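Local coordinates for austinoid biosynthesis clusters protein H (PDB 5X9K) that takes part in the biosynthesis of the fungal meroterpenoids austinol and dehydroaustinol, as a homodimeric isomerase of the trt14 family, at residues A[124-132]-A[143-153]; A[53-61]-A[70-80]. One frame throughout, in Å; residues are numbered along the deposited sequence.

In the fold
This chain is the C-terminal part of the protein. After helices 26-38 and 46-49 it enters the curved sheet at strand 56-61, and contact 2 closes the loop 62-69 as strand 70-72 turns back and runs into helix 73-86. The chain then builds strands 87-94, 101-103 and 108-119 before contact 1 closes the hairpin of strands 122-134 and 141-148, whose turn is 135-140. The two contacts follow in series, neither nesting nor crossing. They meet in space because strand 141-148 comes back parallel to strand 56-61: R59 N probably hydrogen-bonds F144 O, and F61 packs on F145. Helix 150-167 follows the last strand; the curved sheet with its helices is consistent with an NTF2-like fold.

Contact 1. Residues A[124-132]-A[143-153]; sequences FETEYVYIL and DFFQFADSATR
Y130 takes the edge of F144 over one ring face in a T-shaped stack, planes 77° apart and centroids 4.8 Å apart, with F144 CE1 above the centre of the Y130 ring. L132 runs alongside F144 on the same side of the sheet, its CD2 3.4 Å from F144 CD1. On the other side, I131 and F145 make a CH-pi contact: I131 CD1 lies 3.9 Å from the centroid of the F145 ring, offset toward the rim. F145 reaches it with CG anti to the backbone N (chi1 167°).

The backbones form an antiparallel hairpin. V129 with F147 and I131 with F145 are hydrogen-bonded pairs, two bonds each, F147 N to V129 O being 2.8 Å. Past A148 the ladder gives way to a weak bond from D149 N to E127 O, with a water between D149 N and T126 OG1.

The polar contacts gather mainly where strand gives way to helix, with D149 at its N-cap. T126 OG1 stands 2.7 Å from T152 OG1, which donates to D149 OD2 (2.6 Å), coming from above the carboxylate plane. One water bridges E127 OE2 and D149 OD2; another links Y130 OH and Q146 OE1. E127 OE1 also bonds H112 of its own chain and OE2 bonds S63 N of the second subunit, while D149 OD1 takes bonds from S64 and S150 of that subunit.

Apolar packing thus dominates toward L132 and F144. Toward T126, D149 and T152, where F124 CE1 lies 3.5 Å from T152 O, a polar network ties helix 150-167 to strand 122-134 and the dimer partner.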
loop_
_atom_site.group_PDB
_atom_site.type_symbol
_atom_site.label_atom_id
_atom_site.label_comp_id
_atom_site.label_asym_id
_atom_site.label_seq_id
_atom_site.Cartn_x
_atom_site.Cartn_y
_atom_site.Cartn_z
ATOM N N PHE A 124 -16.841 -9.457 4.250
ATOM C CA PHE A 124 -15.701 -8.547 4.324
ATOM C C PHE A 124 -14.869 -8.746 3.071
ATOM O O PHE A 124 -14.483 -9.875 2.755
ATOM C CB PHE A 124 -14.858 -8.803 5.573
ATOM C CG PHE A 124 -13.709 -7.841 5.745
ATOM C CD1 PHE A 124 -13.928 -6.470 5.740
ATOM C CD2 PHE A 124 -12.416 -8.313 5.942
ATOM C CE1 PHE A 124 -12.874 -5.595 5.918
ATOM C CE2 PHE A 124 -11.359 -7.455 6.116
ATOM C CZ PHE A 124 -11.575 -6.091 6.105
ATOM N N GLU A 125 -14.633 -7.661 2.339
ATOM C CA GLU A 125 -13.758 -7.684 1.178
ATOM C C GLU A 125 -12.901 -6.431 1.216
ATOM O O GLU A 125 -13.418 -5.312 1.157
ATOM C CB GLU A 125 -14.553 -7.765 -0.128
ATOM C CG GLU A 125 -15.529 -8.943 -0.156
ATOM C CD GLU A 125 -16.090 -9.208 -1.541
ATOM O OE1 GLU A 125 -15.794 -8.425 -2.471
ATOM O OE2 GLU A 125 -16.829 -10.201 -1.693
ATOM N N THR A 126 -11.591 -6.618 1.316
ATOM C CA THR A 126 -10.667 -5.512 1.442
ATOM C C THR A 126 -9.468 -5.809 0.551
ATOM O O THR A 126 -9.424 -6.837 -0.134
ATOM C CB THR A 126 -10.285 -5.308 2.910
ATOM O OG1 THR A 126 -9.691 -4.015 3.086
ATOM C CG2 THR A 126 -9.337 -6.430 3.400
ATOM N N GLU A 127 -8.512 -4.889 0.524
ATOM C CA GLU A 127 -7.273 -5.118 -0.205
ATOM C C GLU A 127 -6.115 -4.431 0.502
ATOM O O GLU A 127 -6.304 -3.601 1.391
ATOM C CB GLU A 127 -7.368 -4.638 -1.648
ATOM C CG GLU A 127 -7.842 -3.218 -1.771
ATOM C CD GLU A 127 -8.144 -2.838 -3.198
ATOM O OE1 GLU A 127 -7.226 -2.921 -4.046
ATOM O OE2 GLU A 127 -9.307 -2.451 -3.463
ATOM N N TYR A 128 -4.898 -4.792 0.081
ATOM C CA TYR A 128 -3.678 -4.286 0.691
ATOM C C TYR A 128 -2.560 -4.289 -0.337
ATOM O O TYR A 128 -2.625 -4.981 -1.354
ATOM C CB TYR A 128 -3.186 -5.141 1.872
ATOM C CG TYR A 128 -4.216 -5.813 2.736
ATOM C CD1 TYR A 128 -4.448 -5.370 4.045
ATOM C CD2 TYR A 128 -4.926 -6.915 2.275
ATOM C CE1 TYR A 128 -5.373 -6.004 4.848
ATOM C CE2 TYR A 128 -5.848 -7.539 3.069
ATOM C CZ TYR A 128 -6.065 -7.089 4.347
ATOM O OH TYR A 128 -6.994 -7.739 5.120
ATOM N N VAL A 129 -1.508 -3.535 -0.038
ATOM C CA VAL A 129 -0.183 -3.799 -0.581
ATOM C C VAL A 129 0.634 -4.408 0.550
ATOM O O VAL A 129 0.748 -3.817 1.630
ATOM C CB VAL A 129 0.478 -2.532 -1.138
ATOM C CG1 VAL A 129 1.875 -2.851 -1.676
ATOM C CG2 VAL A 129 -0.393 -1.923 -2.255
ATOM N N TYR A 130 1.156 -5.607 0.326
ATOM C CA TYR A 130 2.108 -6.202 1.247
ATOM C C TYR A 130 3.499 -6.011 0.673
ATOM O O TYR A 130 3.719 -6.242 -0.518
ATOM C CB TYR A 130 1.852 -7.703 1.433
ATOM C CG TYR A 130 0.769 -8.094 2.415
ATOM C CD1 TYR A 130 -0.067 -7.148 3.002
ATOM C CD2 TYR A 130 0.608 -9.431 2.777
ATOM C CE1 TYR A 130 -1.043 -7.535 3.926
ATOM C CE2 TYR A 130 -0.351 -9.819 3.666
ATOM C CZ TYR A 130 -1.172 -8.884 4.242
ATOM O OH TYR A 130 -2.119 -9.305 5.142
ATOM N N ILE A 131 4.445 -5.620 1.516
ATOM C CA ILE A 131 5.872 -5.711 1.177
ATOM C C ILE A 131 6.515 -6.648 2.190
ATOM O O ILE A 131 6.640 -6.301 3.370
ATOM C CB ILE A 131 6.568 -4.345 1.174
ATOM C CG1 ILE A 131 5.921 -3.417 0.143
ATOM C CG2 ILE A 131 8.048 -4.523 0.864
ATOM C CD1 ILE A 131 6.443 -1.990 0.174
ATOM N N LEU A 132 6.947 -7.823 1.733
ATOM C CA LEU A 132 7.471 -8.861 2.616
ATOM C C LEU A 132 8.970 -8.990 2.391
ATOM O O LEU A 132 9.406 -9.239 1.260
ATOM C CB LEU A 132 6.774 -10.196 2.361
ATOM C CG LEU A 132 5.237 -10.127 2.409
ATOM C CD1 LEU A 132 4.610 -11.469 2.094
ATOM C CD2 LEU A 132 4.780 -9.630 3.764
ATOM N N ASP A 143 10.342 -8.802 7.842
ATOM C CA ASP A 143 9.719 -7.486 7.864
ATOM C C ASP A 143 8.424 -7.585 7.075
ATOM O O ASP A 143 8.425 -8.023 5.925
ATOM C CB ASP A 143 10.652 -6.417 7.297
ATOM C CG ASP A 143 10.232 -4.999 7.699
ATOM O OD1 ASP A 143 9.176 -4.523 7.228
ATOM O OD2 ASP A 143 10.952 -4.368 8.505
ATOM N N PHE A 144 7.319 -7.229 7.716
ATOM C CA PHE A 144 5.963 -7.419 7.199
ATOM C C PHE A 144 5.345 -6.023 7.126
ATOM O O PHE A 144 4.830 -5.514 8.124
ATOM C CB PHE A 144 5.175 -8.373 8.117
ATOM C CG PHE A 144 3.730 -8.588 7.731
ATOM C CD1 PHE A 144 3.235 -8.215 6.475
ATOM C CD2 PHE A 144 2.863 -9.187 8.631
ATOM C CE1 PHE A 144 1.907 -8.416 6.150
ATOM C CE2 PHE A 144 1.525 -9.408 8.301
ATOM C CZ PHE A 144 1.048 -9.014 7.060
ATOM N N PHE A 145 5.434 -5.406 5.944
ATOM C CA PHE A 145 4.804 -4.119 5.653
ATOM C C PHE A 145 3.427 -4.387 5.062
ATOM O O PHE A 145 3.285 -5.216 4.159
ATOM C CB PHE A 145 5.687 -3.313 4.678
ATOM C CG PHE A 145 5.024 -2.084 4.049
ATOM C CD1 PHE A 145 4.098 -2.207 3.016
ATOM C CD2 PHE A 145 5.415 -0.809 4.428
ATOM C CE1 PHE A 145 3.529 -1.059 2.405
ATOM C CE2 PHE A 145 4.855 0.330 3.829
ATOM C CZ PHE A 145 3.911 0.199 2.822
ATOM N N GLN A 146 2.415 -3.708 5.573
ATOM C CA GLN A 146 1.125 -3.722 4.897
ATOM C C GLN A 146 0.580 -2.313 4.797
ATOM O O GLN A 146 0.751 -1.498 5.708
ATOM C CB GLN A 146 0.128 -4.634 5.600
ATOM C CG GLN A 146 -0.430 -4.116 6.877
ATOM C CD GLN A 146 -1.413 -5.090 7.463
ATOM O OE1 GLN A 146 -2.552 -5.186 7.003
ATOM N NE2 GLN A 146 -0.973 -5.843 8.464
ATOM N N PHE A 147 -0.020 -2.014 3.654
ATOM C CA PHE A 147 -0.680 -0.739 3.416
ATOM C C PHE A 147 -2.126 -1.116 3.172
ATOM O O PHE A 147 -2.439 -1.772 2.172
ATOM C CB PHE A 147 -0.061 0.012 2.236
ATOM C CG PHE A 147 -0.504 1.461 2.127
ATOM C CD1 PHE A 147 -1.804 1.777 1.774
ATOM C CD2 PHE A 147 0.402 2.494 2.354
ATOM C CE1 PHE A 147 -2.208 3.102 1.663
ATOM C CE2 PHE A 147 0.013 3.838 2.242
ATOM C CZ PHE A 147 -1.306 4.131 1.891
ATOM N N ALA A 148 -2.990 -0.752 4.115
ATOM C CA ALA A 148 -4.347 -1.261 4.153
ATOM C C ALA A 148 -5.299 -0.334 3.408
ATOM O O ALA A 148 -5.008 0.843 3.162
ATOM C CB ALA A 148 -4.811 -1.425 5.599
ATOM N N ASP A 149 -6.435 -0.906 3.022
ATOM C CA ASP A 149 -7.594 -0.168 2.516
ATOM C C ASP A 149 -8.391 0.255 3.745
ATOM O O ASP A 149 -9.240 -0.477 4.246
ATOM C CB ASP A 149 -8.393 -1.053 1.564
ATOM C CG ASP A 149 -9.743 -0.452 1.167
ATOM O OD1 ASP A 149 -9.962 0.758 1.355
ATOM O OD2 ASP A 149 -10.573 -1.215 0.649
ATOM N N SER A 150 -8.102 1.451 4.250
ATOM C CA SER A 150 -8.687 1.860 5.522
ATOM C C SER A 150 -10.205 1.998 5.441
ATOM O O SER A 150 -10.901 1.755 6.435
ATOM C CB SER A 150 -8.069 3.183 5.973
ATOM O OG SER A 150 -6.692 3.035 6.271
ATOM N N ALA A 151 -10.729 2.439 4.294
ATOM C CA ALA A 151 -12.180 2.579 4.160
ATOM C C ALA A 151 -12.896 1.281 4.531
ATOM O O ALA A 151 -13.783 1.273 5.390
ATOM C CB ALA A 151 -12.539 2.995 2.737
ATOM N N THR A 152 -12.502 0.158 3.918
ATOM C CA THR A 152 -13.224 -1.072 4.225
ATOM C C THR A 152 -12.812 -1.656 5.576
ATOM O O THR A 152 -13.649 -2.226 6.287
ATOM C CB THR A 152 -13.032 -2.099 3.103
ATOM O OG1 THR A 152 -11.638 -2.237 2.811
ATOM C CG2 THR A 152 -13.754 -1.631 1.837
ATOM N N ARG A 153 -11.529 -1.562 5.940
ATOM C CA ARG A 153 -11.098 -2.077 7.234
ATOM C C ARG A 153 -11.813 -1.371 8.381
ATOM O O ARG A 153 -12.307 -2.023 9.310
ATOM C CB ARG A 153 -9.590 -1.922 7.390
ATOM C CG ARG A 153 -9.062 -2.430 8.724
ATOM C CD ARG A 153 -7.624 -1.974 8.941
ATOM N NE ARG A 153 -7.554 -0.520 9.029
ATOM C CZ ARG A 153 -6.425 0.179 9.063
ATOM N NH1 ARG A 153 -5.252 -0.444 9.012
ATOM N NH2 ARG A 153 -6.477 1.503 9.144
HETATM O O HOH W 1 -7.404 -3.516 4.298
HETATM O O HOH W 2 -11.274 -1.673 -2.022
HETATM O O HOH W 3 -3.194 -7.678 6.801
HETATM O O HOH W 4 8.737 -4.845 4.532
#

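Contact 2. Residues A[53-61]-A[70-80]; sequences SPSCTLRSF and LQTKEESKADF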
loop_
_atom_site.group_PDB
_atom_site.type_symbol
_atom_site.label_atom_id
_atom_site.label_comp_id
_atom_site.label_asym_id
_atom_site.label_seq_id
_atom_site.Cartn_x
_atom_site.Cartn_y
_atom_site.Cartn_z
ATOM N N SER A 53 9.879 -14.473 11.674
ATOM C CA SER A 53 11.016 -14.643 12.561
ATOM C C SER A 53 10.743 -13.947 13.899
ATOM O O SER A 53 9.895 -13.052 13.985
ATOM C CB SER A 53 12.298 -14.112 11.905
ATOM O OG SER A 53 12.301 -12.710 11.735
ATOM N N PRO A 54 11.412 -14.379 14.974
ATOM C CA PRO A 54 11.163 -13.738 16.284
ATOM C C PRO A 54 11.331 -12.220 16.273
ATOM O O PRO A 54 10.587 -11.510 16.963
ATOM C CB PRO A 54 12.194 -14.413 17.202
ATOM C CG PRO A 54 12.503 -15.741 16.549
ATOM C CD PRO A 54 12.359 -15.510 15.062
ATOM N N SER A 55 12.279 -11.705 15.495
ATOM C CA SER A 55 12.564 -10.275 15.423
ATOM C C SER A 55 11.757 -9.556 14.346
ATOM O O SER A 55 12.065 -8.403 14.024
ATOM C CB SER A 55 14.055 -10.047 15.167
ATOM O OG SER A 55 14.443 -10.617 13.922
ATOM N N CYS A 56 10.744 -10.207 13.778
ATOM C CA CYS A 56 10.000 -9.611 12.675
ATOM C C CYS A 56 9.360 -8.295 13.095
ATOM O O CYS A 56 8.751 -8.190 14.167
ATOM C CB CYS A 56 8.927 -10.580 12.192
ATOM S SG CYS A 56 8.047 -10.048 10.715
ATOM N N THR A 57 9.509 -7.286 12.240
ATOM C CA THR A 57 8.849 -5.994 12.398
ATOM C C THR A 57 7.578 -6.020 11.559
ATOM O O THR A 57 7.641 -6.313 10.362
ATOM C CB THR A 57 9.764 -4.860 11.927
ATOM O OG1 THR A 57 10.986 -4.858 12.686
ATOM C CG2 THR A 57 9.074 -3.506 12.070
ATOM N N LEU A 58 6.431 -5.745 12.178
ATOM C CA LEU A 58 5.194 -5.547 11.429
ATOM C C LEU A 58 4.940 -4.050 11.300
ATOM O O LEU A 58 4.925 -3.338 12.305
ATOM C CB LEU A 58 4.007 -6.236 12.105
ATOM C CG LEU A 58 4.083 -7.764 12.135
ATOM C CD1 LEU A 58 4.836 -8.274 13.356
ATOM C CD2 LEU A 58 2.712 -8.382 12.049
ATOM N N ARG A 59 4.771 -3.573 10.065
ATOM C CA ARG A 59 4.527 -2.159 9.801
ATOM C C ARG A 59 3.151 -2.019 9.171
ATOM O O ARG A 59 2.854 -2.694 8.179
ATOM C CB ARG A 59 5.574 -1.568 8.858
ATOM C CG ARG A 59 6.982 -1.957 9.156
ATOM C CD ARG A 59 7.920 -1.368 8.115
ATOM N NE ARG A 59 9.289 -1.753 8.413
ATOM C CZ ARG A 59 10.216 -0.938 8.901
ATOM N NH1 ARG A 59 9.944 0.346 9.133
ATOM N NH2 ARG A 59 11.430 -1.417 9.142
ATOM N N SER A 60 2.327 -1.128 9.712
ATOM C CA SER A 60 0.942 -1.014 9.271
ATOM C C SER A 60 0.639 0.430 8.902
ATOM O O SER A 60 0.738 1.322 9.753
ATOM C CB SER A 60 -0.017 -1.502 10.357
ATOM O OG SER A 60 0.264 -2.858 10.659
ATOM N N PHE A 61 0.248 0.634 7.658
ATOM C CA PHE A 61 -0.032 1.948 7.079
ATOM C C PHE A 61 -1.391 1.901 6.391
ATOM O O PHE A 61 -1.931 0.823 6.158
ATOM C CB PHE A 61 1.084 2.302 6.091
ATOM C CG PHE A 61 2.400 2.472 6.753
ATOM C CD1 PHE A 61 2.636 3.593 7.541
ATOM C CD2 PHE A 61 3.385 1.497 6.653
ATOM C CE1 PHE A 61 3.858 3.767 8.177
ATOM C CE2 PHE A 61 4.603 1.658 7.302
ATOM C CZ PHE A 61 4.834 2.797 8.067
ATOM N N LEU A 70 4.342 0.617 13.988
ATOM C CA LEU A 70 5.158 -0.585 14.106
ATOM C C LEU A 70 4.658 -1.469 15.242
ATOM O O LEU A 70 4.181 -0.975 16.273
ATOM C CB LEU A 70 6.631 -0.211 14.314
ATOM C CG LEU A 70 7.536 -0.307 13.081
ATOM C CD1 LEU A 70 6.975 0.444 11.899
ATOM C CD2 LEU A 70 8.941 0.182 13.406
ATOM N N GLN A 71 4.760 -2.784 15.039
ATOM C CA GLN A 71 4.369 -3.769 16.034
ATOM C C GLN A 71 5.390 -4.894 16.045
ATOM O O GLN A 71 5.992 -5.219 15.016
ATOM C CB GLN A 71 2.979 -4.370 15.766
ATOM C CG GLN A 71 1.826 -3.481 16.192
ATOM C CD GLN A 71 0.513 -4.225 16.233
ATOM O OE1 GLN A 71 0.260 -5.106 15.409
ATOM N NE2 GLN A 71 -0.332 -3.880 17.200
ATOM N N THR A 72 5.583 -5.476 17.227
ATOM C CA THR A 72 6.375 -6.687 17.352
ATOM C C THR A 72 5.517 -7.891 16.997
ATOM O O THR A 72 4.287 -7.819 16.959
ATOM C CB THR A 72 6.915 -6.847 18.774
ATOM O OG1 THR A 72 5.816 -6.983 19.682
ATOM C CG2 THR A 72 7.732 -5.645 19.171
ATOM N N LYS A 73 6.182 -9.016 16.752
ATOM C CA LYS A 73 5.454 -10.256 16.516
ATOM C C LYS A 73 4.552 -10.588 17.703
ATOM O O LYS A 73 3.397 -11.007 17.525
ATOM C CB LYS A 73 6.450 -11.379 16.231
ATOM C CG LYS A 73 5.817 -12.674 15.827
ATOM C CD LYS A 73 6.871 -13.746 15.587
ATOM C CE LYS A 73 6.254 -15.128 15.692
ATOM N NZ LYS A 73 7.271 -16.169 15.429
ATOM N N GLU A 74 5.052 -10.360 18.922
ATOM C CA GLU A 74 4.257 -10.600 20.123
ATOM C C GLU A 74 3.021 -9.715 20.159
ATOM O O GLU A 74 1.926 -10.178 20.504
ATOM C CB GLU A 74 5.118 -10.360 21.366
ATOM C CG GLU A 74 4.503 -10.847 22.669
ATOM C CD GLU A 74 5.484 -10.763 23.830
ATOM O OE1 GLU A 74 5.360 -9.823 24.646
ATOM O OE2 GLU A 74 6.389 -11.625 23.912
ATOM N N GLU A 75 3.175 -8.436 19.810
ATOM C CA GLU A 75 2.031 -7.528 19.778
ATOM C C GLU A 75 1.019 -7.914 18.700
ATOM O O GLU A 75 -0.181 -7.672 18.861
ATOM C CB GLU A 75 2.514 -6.090 19.561
ATOM C CG GLU A 75 3.044 -5.406 20.803
ATOM C CD GLU A 75 3.715 -4.086 20.481
ATOM O OE1 GLU A 75 4.295 -3.979 19.382
ATOM O OE2 GLU A 75 3.661 -3.154 21.317
ATOM N N SER A 76 1.464 -8.513 17.602
ATOM C CA SER A 76 0.523 -8.769 16.522
ATOM C C SER A 76 -0.332 -10.010 16.746
ATOM O O SER A 76 -1.295 -10.213 15.999
ATOM C CB SER A 76 1.266 -8.897 15.196
ATOM O OG SER A 76 2.034 -10.086 15.152
ATOM N N LYS A 77 -0.017 -10.841 17.744
ATOM C CA LYS A 77 -0.769 -12.084 17.919
ATOM C C LYS A 77 -2.250 -11.819 18.163
ATOM O O LYS A 77 -3.102 -12.606 17.730
ATOM C CB LYS A 77 -0.179 -12.907 19.064
ATOM C CG LYS A 77 -0.840 -14.272 19.221
ATOM C CD LYS A 77 0.020 -15.253 19.996
ATOM C CE LYS A 77 -0.595 -16.636 19.958
ATOM N NZ LYS A 77 -0.009 -17.535 20.976
ATOM N N ALA A 78 -2.579 -10.718 18.845
ATOM C CA ALA A 78 -3.981 -10.371 19.051
ATOM C C ALA A 78 -4.724 -10.205 17.728
ATOM O O ALA A 78 -5.904 -10.560 17.633
ATOM C CB ALA A 78 -4.079 -9.092 19.886
ATOM N N ASP A 79 -4.046 -9.669 16.701
ATOM C CA ASP A 79 -4.678 -9.479 15.399
ATOM C C ASP A 79 -5.082 -10.812 14.786
ATOM O O ASP A 79 -6.184 -10.949 14.245
ATOM C CB ASP A 79 -3.739 -8.722 14.452
ATOM C CG ASP A 79 -3.554 -7.249 14.841
ATOM O OD1 ASP A 79 -4.525 -6.623 15.311
ATOM O OD2 ASP A 79 -2.435 -6.714 14.662
ATOM N N PHE A 80 -4.202 -11.809 14.851
ATOM C CA PHE A 80 -4.553 -13.108 14.290
ATOM C C PHE A 80 -5.566 -13.838 15.166
ATOM O O PHE A 80 -6.367 -14.639 14.658
ATOM C CB PHE A 80 -3.283 -13.930 14.068
ATOM C CG PHE A 80 -2.218 -13.169 13.316
ATOM C CD1 PHE A 80 -2.410 -12.817 11.990
ATOM C CD2 PHE A 80 -1.047 -12.778 13.944
ATOM C CE1 PHE A 80 -1.445 -12.100 11.302
ATOM C CE2 PHE A 80 -0.078 -12.068 13.258
ATOM C CZ PHE A 80 -0.282 -11.726 11.937
HETATM O O HOH W 5 9.203 -9.084 16.515
#
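The guanidinium of R59 carries T57 CG2 over one face, offset toward the rim, and L70 CD1 meets it obliquely; its NE makes a salt bridge with D143. The second flat group, the ring of F80, is only grazed: L58 CD2 approaches it obliquely, 4.5 Å from F80 CZ.

R59 and L70 lie side by side pointing the same way, L70 CD1 resting 3.6 Å from R59 CG. L70 also meets T57, whose CG2 is 3.7 Å from L70 CG. With CG2 anti to the backbone N (chi1 -59° for OG1), T57 turns its methyl to L70 and the guanidinium at once. On the other side of the sheet L58 splits its two methyls: CD2 sits 3.5 Å from S76 CB, while CD1 lies beside the carbonyl of T72 and the backbone N of K73.

L58 and Q71 form a hydrogen-bonded antiparallel pair, L58 N to Q71 O 2.9 Å and Q71 N to L58 O 2.8 Å, and R59 with L70 is the non-hydrogen-bonded pair next to it. Toward C56 and K73 a water bonded to P54 O, C56 O and K73 N links the two segments. Here T72 and E75 make a capping box: E75 N donates to T72 OG1 (3.0 Å), and T72 N reaches the anti lone pair of E75 OE1. The extended K73 chain passes S53 O and ends at M52 O.

Strand 56-61 has 70-72 along one edge and the parallel strand 141-148 along the other. Helix 73-86 starts across it at 54°; L58 wedges between this helix and F144, and S76 and F80 pack on helix 46-49.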